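Local coordinates for chitinase (Pyrococcus furiosus, PDB 2CWR), which binds chitin through this carbohydrate-binding domain, probably holding the hydrolase that carries it on its insoluble substrate, at residues 11-16 against 26-31; 40-45 against 90-95. All coordinates share one frame; numbering follows the deposited sequence.

Overall arrangement
From the N terminus, strand 10-18 runs out and strand 22-31 returns beside it. Contact 1 closes this beta hairpin, at one side of the four-stranded antiparallel sheet. The chain then crosses to the other sheet of five strands, where strand 38-43 begins contact 2. Its two segments are separated by 44 residues, and it closes when strand 91-98 comes back alongside. The two contacts therefore follow one another in series and neither encloses the other. The centres of contact 1 and contact 2 lie about 14 Å apart. They touch between the two sheets, where L12 and V14 of 11-16 pack on I94 of 90-95.

Contact 1 of 2, residues 11-16 against 26-31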
ATOM      1  N   SER A  11      -8.479  10.069   0.393  1.00 14.02           N
ATOM      2  CA  SER A  11      -7.070  10.325   0.647  1.00 13.50           C
ATOM      3  C   SER A  11      -6.385   9.081   1.183  1.00 12.49           C
ATOM      4  O   SER A  11      -7.033   8.145   1.650  1.00 14.60           O
ATOM      5  CB  SER A  11      -6.905  11.465   1.659  1.00 14.78           C
ATOM      6  OG  SER A  11      -7.303  11.063   2.961  1.00 14.33           O
ATOM      7  N   LEU A  12      -5.063   9.079   1.101  1.00 10.74           N
ATOM      8  CA  LEU A  12      -4.280   7.967   1.603  1.00  9.10           C
ATOM      9  C   LEU A  12      -3.280   8.497   2.605  1.00 10.30           C
ATOM     10  O   LEU A  12      -2.694   9.553   2.402  1.00 10.65           O
ATOM     11  CB  LEU A  12      -3.520   7.264   0.468  1.00 10.83           C
ATOM     12  CG  LEU A  12      -2.577   6.116   0.882  1.00 13.14           C
ATOM     13  CD1 LEU A  12      -2.396   5.157  -0.286  1.00 13.93           C
ATOM     14  CD2 LEU A  12      -1.220   6.668   1.338  1.00 12.81           C
ATOM     15  N   GLU A  13      -3.112   7.779   3.707  1.00  8.65           N
ATOM     16  CA  GLU A  13      -2.109   8.165   4.681  1.00  9.03           C
ATOM     17  C   GLU A  13      -1.345   6.906   5.042  1.00 10.38           C
ATOM     18  O   GLU A  13      -1.895   5.805   5.034  1.00 10.15           O
ATOM     19  CB  GLU A  13      -2.726   8.811   5.928  1.00 14.06           C
ATOM     20  CG  GLU A  13      -3.807   8.016   6.620  1.00 13.37           C
ATOM     21  CD  GLU A  13      -4.358   8.755   7.830  1.00 18.60           C
ATOM     22  OE1 GLU A  13      -3.643   8.850   8.853  1.00 16.48           O
ATOM     23  OE2 GLU A  13      -5.501   9.251   7.748  1.00 14.09           O
ATOM     24  N   VAL A  14      -0.063   7.065   5.320  1.00  9.43           N
ATOM     25  CA  VAL A  14       0.747   5.922   5.677  1.00 10.15           C
ATOM     26  C   VAL A  14       1.761   6.303   6.737  1.00 11.92           C
ATOM     27  O   VAL A  14       2.386   7.366   6.671  1.00 12.02           O
ATOM     28  CB  VAL A  14       1.472   5.340   4.439  1.00 10.93           C
ATOM     29  CG1 VAL A  14       2.321   6.410   3.768  1.00 14.41           C
ATOM     30  CG2 VAL A  14       2.333   4.150   4.854  1.00 12.30           C
ATOM     31  N   LYS A  15       1.887   5.435   7.734  1.00 10.43           N
ATOM     32  CA  LYS A  15       2.830   5.624   8.829  1.00 13.22           C
ATOM     33  C   LYS A  15       3.998   4.694   8.518  1.00 12.83           C
ATOM     34  O   LYS A  15       3.798   3.500   8.283  1.00 15.56           O
ATOM     35  CB  LYS A  15       2.188   5.215  10.154  1.00 16.28           C
ATOM     36  CG  LYS A  15       3.041   5.501  11.379  1.00 28.00           C
ATOM     37  CD  LYS A  15       2.927   6.956  11.807  1.00 43.01           C
ATOM     38  CE  LYS A  15       1.605   7.222  12.520  1.00 51.33           C
ATOM     39  NZ  LYS A  15       0.415   6.817  11.716  1.00 53.87           N
ATOM     40  N   VAL A  16       5.211   5.235   8.522  1.00 11.63           N
ATOM     41  CA  VAL A  16       6.395   4.444   8.207  1.00  9.97           C
ATOM     42  C   VAL A  16       7.365   4.310   9.376  1.00 17.11           C
ATOM     43  O   VAL A  16       7.649   5.277  10.082  1.00 17.18           O
ATOM     44  CB  VAL A  16       7.163   5.064   7.021  1.00 15.29           C
ATOM     45  CG1 VAL A  16       8.306   4.149   6.603  1.00 18.57           C
ATOM     46  CG2 VAL A  16       6.211   5.312   5.861  1.00 17.34           C
ATOM     47  N   ASP A  26       2.070   1.234   7.572  1.00  9.89           N
ATOM     48  CA  ASP A  26       0.699   1.078   8.057  1.00 10.01           C
ATOM     49  C   ASP A  26      -0.131   2.079   7.272  1.00 10.23           C
ATOM     50  O   ASP A  26      -0.038   3.286   7.497  1.00  9.77           O
ATOM     51  CB  ASP A  26       0.631   1.392   9.552  1.00 11.63           C
ATOM     52  CG  ASP A  26       1.401   0.388  10.391  1.00 17.33           C
ATOM     53  OD1 ASP A  26       1.885   0.765  11.479  1.00 20.30           O
ATOM     54  OD2 ASP A  26       1.513  -0.780   9.967  1.00 15.83           O
ATOM     55  N   VAL A  27      -0.937   1.568   6.349  1.00  9.90           N
ATOM     56  CA  VAL A  27      -1.750   2.409   5.483  1.00  9.72           C
ATOM     57  C   VAL A  27      -3.199   2.553   5.924  1.00 10.55           C
ATOM     58  O   VAL A  27      -3.813   1.597   6.398  1.00 11.21           O
ATOM     59  CB  VAL A  27      -1.749   1.850   4.033  1.00  9.85           C
ATOM     60  CG1 VAL A  27      -2.524   2.773   3.103  1.00 10.45           C
ATOM     61  CG2 VAL A  27      -0.310   1.669   3.544  1.00 11.20           C
ATOM     62  N   THR A  28      -3.731   3.762   5.771  1.00  9.30           N
ATOM     63  CA  THR A  28      -5.126   4.036   6.089  1.00 10.57           C
ATOM     64  C   THR A  28      -5.712   4.778   4.904  1.00  9.72           C
ATOM     65  O   THR A  28      -5.151   5.773   4.446  1.00 11.27           O
ATOM     66  CB  THR A  28      -5.291   4.913   7.340  1.00 13.61           C
ATOM     67  OG1 THR A  28      -4.746   4.233   8.474  1.00 11.59           O
ATOM     68  CG2 THR A  28      -6.773   5.194   7.597  1.00 15.60           C
ATOM     69  N   LEU A  29      -6.835   4.279   4.400  1.00 11.38           N
ATOM     70  CA  LEU A  29      -7.502   4.896   3.266  1.00 10.90           C
ATOM     71  C   LEU A  29      -8.772   5.578   3.753  1.00 13.19           C
ATOM     72  O   LEU A  29      -9.638   4.940   4.352  1.00 13.23           O
ATOM     73  CB  LEU A  29      -7.862   3.841   2.219  1.00 12.91           C
ATOM     74  CG  LEU A  29      -6.721   2.966   1.693  1.00 12.58           C
ATOM     75  CD1 LEU A  29      -7.254   2.015   0.624  1.00 12.79           C
ATOM     76  CD2 LEU A  29      -5.628   3.848   1.112  1.00 10.65           C
ATOM     77  N   ASN A  30      -8.872   6.877   3.504  1.00 13.00           N
ATOM     78  CA  ASN A  30     -10.044   7.642   3.904  1.00 13.92           C
ATOM     79  C   ASN A  30     -10.866   7.848   2.641  1.00 14.99           C
ATOM     80  O   ASN A  30     -10.606   8.758   1.855  1.00 19.20           O
ATOM     81  CB  ASN A  30      -9.603   8.973   4.505  1.00 13.67           C
ATOM     82  CG  ASN A  30      -8.653   8.785   5.677  1.00 16.04           C
ATOM     83  OD1 ASN A  30      -9.019   8.204   6.698  1.00 20.21           O
ATOM     84  ND2 ASN A  30      -7.426   9.269   5.530  1.00 16.15           N
ATOM     85  N   LEU A  31     -11.856   6.982   2.454  1.00 15.86           N
ATOM     86  CA  LEU A  31     -12.701   7.013   1.270  1.00 18.38           C
ATOM     87  C   LEU A  31     -14.089   7.592   1.521  1.00 19.66           C
ATOM     88  O   LEU A  31     -14.566   7.628   2.656  1.00 20.39           O
ATOM     89  CB  LEU A  31     -12.832   5.593   0.716  1.00 17.46           C
ATOM     90  CG  LEU A  31     -11.511   4.814   0.655  1.00 16.63           C
ATOM     91  CD1 LEU A  31     -11.756   3.411   0.134  1.00 17.20           C
ATOM     92  CD2 LEU A  31     -10.523   5.551  -0.233  1.00 17.89           C
TER
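E13 and N30 join the two strands through their side chains, on the same face as S11 and T28. E13 CB is still 4.2 Å from T28 O. CG lies between the backbone N and the carbonyl carbon (chi1 54°) and meets T28 O at 3.4 Å and T28 CB at 3.5 Å. CD is near that same CB. OE2 then accepts a hydrogen bond from N30 ND2 at 2.9 Å, on its anti lone pair. The bond is nearly straight, at 171°, and lies in the amide plane. The carboxylate itself is turned 60° from that plane. N30 ND2 also donates to S11 OG, at 3.1 Å. Two bonds thus hold the amide and should fix its rotation.

The backbones pair in antiparallel register, with S11-N30, E13-T28 and K15-D26 hydrogen-bonded. On the opposite face L12 CD1 touches L29 CD2 at 3.8 Å, and L12 CG touches V27 CG1 at 4.0 Å. V14 CG2 meets V27 CG2 at 3.9 Å. This apolar face turns toward the other sheet; V27 and L29 are buried, and L12 reaches I94 and L96 of strand 91-98. Segment 11-16 lies on an outermost strand, and strand 76-84 pairs beyond 26-31.

Contact 2 of 2, residues 40-45 against 90-95; sequences KVKLAP and KVEEIT
K90 and A44 open the pairing through the backbone. A44 N donates to K90 O at 2.9 Å, from above the carbonyl plane. A44 CB also rests against that oxygen. K90 CB leaves the backbone away from 40-45, and NZ bonds to G88 O and G20 O and forms a salt bridge with D18.

V91 comes next. Its CG1 sits 3.7 Å from V41 CG1, and the two side chains cross at about a right angle. Its CG2 lies near L43 CD2.

E92 is the first bulge residue. Its N donates to K42 O at 2.8 Å. CG stands anti to the carbonyl carbon (chi1 -50°), and the extended chain runs past A44. OE1 then receives K42 NZ in a salt bridge of 2.7 Å, met from above the carboxylate plane. OE2 lies 3.4 Å from P45 CD.

E93 also faces K42, which makes this a classic beta bulge. E93 N reaches the same K42 O, but only weakly, while E93 O accepts from K42 N. E93 OE2 takes a 2.7 Å bond from T95 OG1. A water links the same OE2 to K40 O.

I94 turns to the other face. I94 CG1 lies 4.2 Å from V41 CG2, a loose apolar contact. T95 continues the regular pairing already resumed at E93, its N and O both bonded to K40, the N to K40 O at 2.8 Å.

The bulge interrupts strand 91-98 beside strand 38-43, whose other edge pairs with strand 63-68. Inward, V41 packs on F81 and V91 on V83, both of strand 76-84, and I94 packs on Y25 of strand 22-31.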
ATOM      1  N   LYS A  40      -1.097   1.059  -5.377  1.00  9.99           N
ATOM      2  CA  LYS A  40       0.102   0.651  -6.098  1.00 10.29           C
ATOM      3  C   LYS A  40       1.337   1.148  -5.374  1.00 10.61           C
ATOM      4  O   LYS A  40       1.429   2.315  -5.002  1.00 12.78           O
ATOM      5  CB  LYS A  40       0.074   1.199  -7.529  1.00 14.22           C
ATOM      6  CG  LYS A  40      -1.075   0.651  -8.362  1.00 23.86           C
ATOM      7  CD  LYS A  40      -0.992   1.110  -9.809  1.00 32.59           C
ATOM      8  CE  LYS A  40      -2.046   0.411 -10.660  1.00 37.45           C
ATOM      9  NZ  LYS A  40      -1.946   0.794 -12.096  1.00 43.42           N
ATOM     10  N   VAL A  41       2.292   0.250  -5.183  1.00  8.79           N
ATOM     11  CA  VAL A  41       3.518   0.583  -4.482  1.00 11.33           C
ATOM     12  C   VAL A  41       4.740   0.350  -5.357  1.00 16.55           C
ATOM     13  O   VAL A  41       4.950  -0.754  -5.850  1.00 16.75           O
ATOM     14  CB  VAL A  41       3.663  -0.267  -3.200  1.00 10.50           C
ATOM     15  CG1 VAL A  41       5.009  -0.005  -2.544  1.00 13.91           C
ATOM     16  CG2 VAL A  41       2.529   0.055  -2.227  1.00 12.10           C
ATOM     17  N   LYS A  42       5.535   1.397  -5.558  1.00 13.27           N
ATOM     18  CA  LYS A  42       6.751   1.266  -6.350  1.00 15.93           C
ATOM     19  C   LYS A  42       7.875   1.073  -5.347  1.00 14.30           C
ATOM     20  O   LYS A  42       8.154   1.958  -4.535  1.00 13.23           O
ATOM     21  CB  LYS A  42       7.004   2.517  -7.195  1.00 18.73           C
ATOM     22  CG  LYS A  42       8.177   2.370  -8.164  1.00 24.77           C
ATOM     23  CD  LYS A  42       8.407   3.632  -8.975  1.00 31.53           C
ATOM     24  CE  LYS A  42       9.436   3.401 -10.079  1.00 37.01           C
ATOM     25  NZ  LYS A  42      10.736   2.894  -9.553  1.00 32.34           N
ATOM     26  N   LEU A  43       8.503  -0.096  -5.397  1.00 14.21           N
ATOM     27  CA  LEU A  43       9.579  -0.439  -4.480  1.00 14.84           C
ATOM     28  C   LEU A  43      10.915   0.166  -4.890  1.00 15.02           C
ATOM     29  O   LEU A  43      11.168   0.401  -6.071  1.00 16.08           O
ATOM     30  CB  LEU A  43       9.722  -1.960  -4.404  1.00 19.59           C
ATOM     31  CG  LEU A  43       8.480  -2.726  -3.941  1.00 17.05           C
ATOM     32  CD1 LEU A  43       8.656  -4.212  -4.211  1.00 23.27           C
ATOM     33  CD2 LEU A  43       8.249  -2.457  -2.464  1.00 18.90           C
ATOM     34  N   ALA A  44      11.765   0.423  -3.903  1.00 14.86           N
ATOM     35  CA  ALA A  44      13.088   0.966  -4.176  1.00 17.79           C
ATOM     36  C   ALA A  44      13.916  -0.181  -4.745  1.00 16.74           C
ATOM     37  O   ALA A  44      13.545  -1.349  -4.613  1.00 14.85           O
ATOM     38  CB  ALA A  44      13.723   1.482  -2.896  1.00 16.66           C
ATOM     39  N   PRO A  45      15.051   0.133  -5.385  1.00 14.10           N
ATOM     40  CA  PRO A  45      15.904  -0.911  -5.959  1.00 15.80           C
ATOM     41  C   PRO A  45      16.273  -1.981  -4.934  1.00 16.06           C
ATOM     42  O   PRO A  45      16.659  -1.665  -3.806  1.00 16.86           O
ATOM     43  CB  PRO A  45      17.125  -0.129  -6.438  1.00 16.02           C
ATOM     44  CG  PRO A  45      16.549   1.193  -6.809  1.00 21.59           C
ATOM     45  CD  PRO A  45      15.613   1.470  -5.652  1.00 18.42           C
ATOM     46  N   LYS A  90      12.709   2.369   1.510  1.00 18.08           N
ATOM     47  CA  LYS A  90      12.380   1.078   0.912  1.00 17.42           C
ATOM     48  C   LYS A  90      11.321   1.201  -0.176  1.00 15.04           C
ATOM     49  O   LYS A  90      11.197   0.331  -1.038  1.00 14.32           O
ATOM     50  CB  LYS A  90      11.868   0.122   1.995  1.00 16.14           C
ATOM     51  CG  LYS A  90      12.798  -0.037   3.186  1.00 19.21           C
ATOM     52  CD  LYS A  90      14.089  -0.730   2.789  1.00 17.64           C
ATOM     53  CE  LYS A  90      15.028  -0.878   3.978  1.00 18.58           C
ATOM     54  NZ  LYS A  90      15.451   0.441   4.522  1.00 18.78           N
ATOM     55  N   VAL A  91      10.553   2.285  -0.121  1.00 15.80           N
ATOM     56  CA  VAL A  91       9.485   2.527  -1.083  1.00 15.97           C
ATOM     57  C   VAL A  91       9.633   3.906  -1.713  1.00 18.04           C
ATOM     58  O   VAL A  91       9.995   4.868  -1.038  1.00 18.83           O
ATOM     59  CB  VAL A  91       8.108   2.416  -0.387  1.00 17.28           C
ATOM     60  CG1 VAL A  91       7.001   2.829  -1.331  1.00 14.07           C
ATOM     61  CG2 VAL A  91       7.893   0.989   0.093  1.00 13.58           C
ATOM     62  N   GLU A  92       9.354   3.997  -3.009  1.00 15.96           N
ATOM     63  CA  GLU A  92       9.472   5.264  -3.724  1.00 18.19           C
ATOM     64  C   GLU A  92       8.126   5.944  -3.908  1.00 15.75           C
ATOM     65  O   GLU A  92       8.044   7.173  -3.969  1.00 16.65           O
ATOM     66  CB  GLU A  92      10.111   5.039  -5.096  1.00 20.16           C
ATOM     67  CG  GLU A  92      11.394   4.231  -5.048  1.00 19.99           C
ATOM     68  CD  GLU A  92      12.093   4.175  -6.386  1.00 26.75           C
ATOM     69  OE1 GLU A  92      11.426   4.419  -7.415  1.00 26.64           O
ATOM     70  OE2 GLU A  92      13.306   3.875  -6.408  1.00 25.55           O
ATOM     71  N   GLU A  93       7.071   5.144  -3.995  1.00 15.59           N
ATOM     72  CA  GLU A  93       5.742   5.699  -4.189  1.00 15.26           C
ATOM     73  C   GLU A  93       4.638   4.771  -3.700  1.00 14.51           C
ATOM     74  O   GLU A  93       4.728   3.553  -3.837  1.00 13.39           O
ATOM     75  CB  GLU A  93       5.524   6.005  -5.673  1.00 18.67           C
ATOM     76  CG  GLU A  93       4.181   6.638  -5.989  1.00 32.23           C
ATOM     77  CD  GLU A  93       3.986   6.887  -7.475  1.00 43.69           C
ATOM     78  OE1 GLU A  93       4.808   7.617  -8.069  1.00 49.83           O
ATOM     79  OE2 GLU A  93       3.009   6.354  -8.046  1.00 39.70           O
ATOM     80  N   ILE A  94       3.604   5.367  -3.118  1.00 10.40           N
ATOM     81  CA  ILE A  94       2.444   4.625  -2.633  1.00 10.35           C
ATOM     82  C   ILE A  94       1.263   5.432  -3.140  1.00 14.65           C
ATOM     83  O   ILE A  94       1.020   6.554  -2.683  1.00 14.02           O
ATOM     84  CB  ILE A  94       2.411   4.543  -1.099  1.00 12.02           C
ATOM     85  CG1 ILE A  94       3.655   3.799  -0.596  1.00 15.56           C
ATOM     86  CG2 ILE A  94       1.147   3.814  -0.655  1.00 13.82           C
ATOM     87  CD1 ILE A  94       3.768   3.727   0.924  1.00 17.16           C
ATOM     88  N   THR A  95       0.531   4.861  -4.090  1.00 12.25           N
ATOM     89  CA  THR A  95      -0.575   5.572  -4.716  1.00 13.60           C
ATOM     90  C   THR A  95      -1.914   4.852  -4.697  1.00 11.45           C
ATOM     91  O   THR A  95      -2.003   3.676  -5.043  1.00 14.09           O
ATOM     92  CB  THR A  95      -0.220   5.884  -6.174  1.00 16.70           C
ATOM     93  OG1 THR A  95       1.047   6.553  -6.217  1.00 17.38           O
ATOM     94  CG2 THR A  95      -1.284   6.762  -6.808  1.00 21.13           C
TER
HETATM   95  O   HOH W   1       2.774   3.767  -7.247  1.00 37.74           O
HETATM   96  O   HOH W   2      13.084   1.381  -8.223  1.00 35.66           O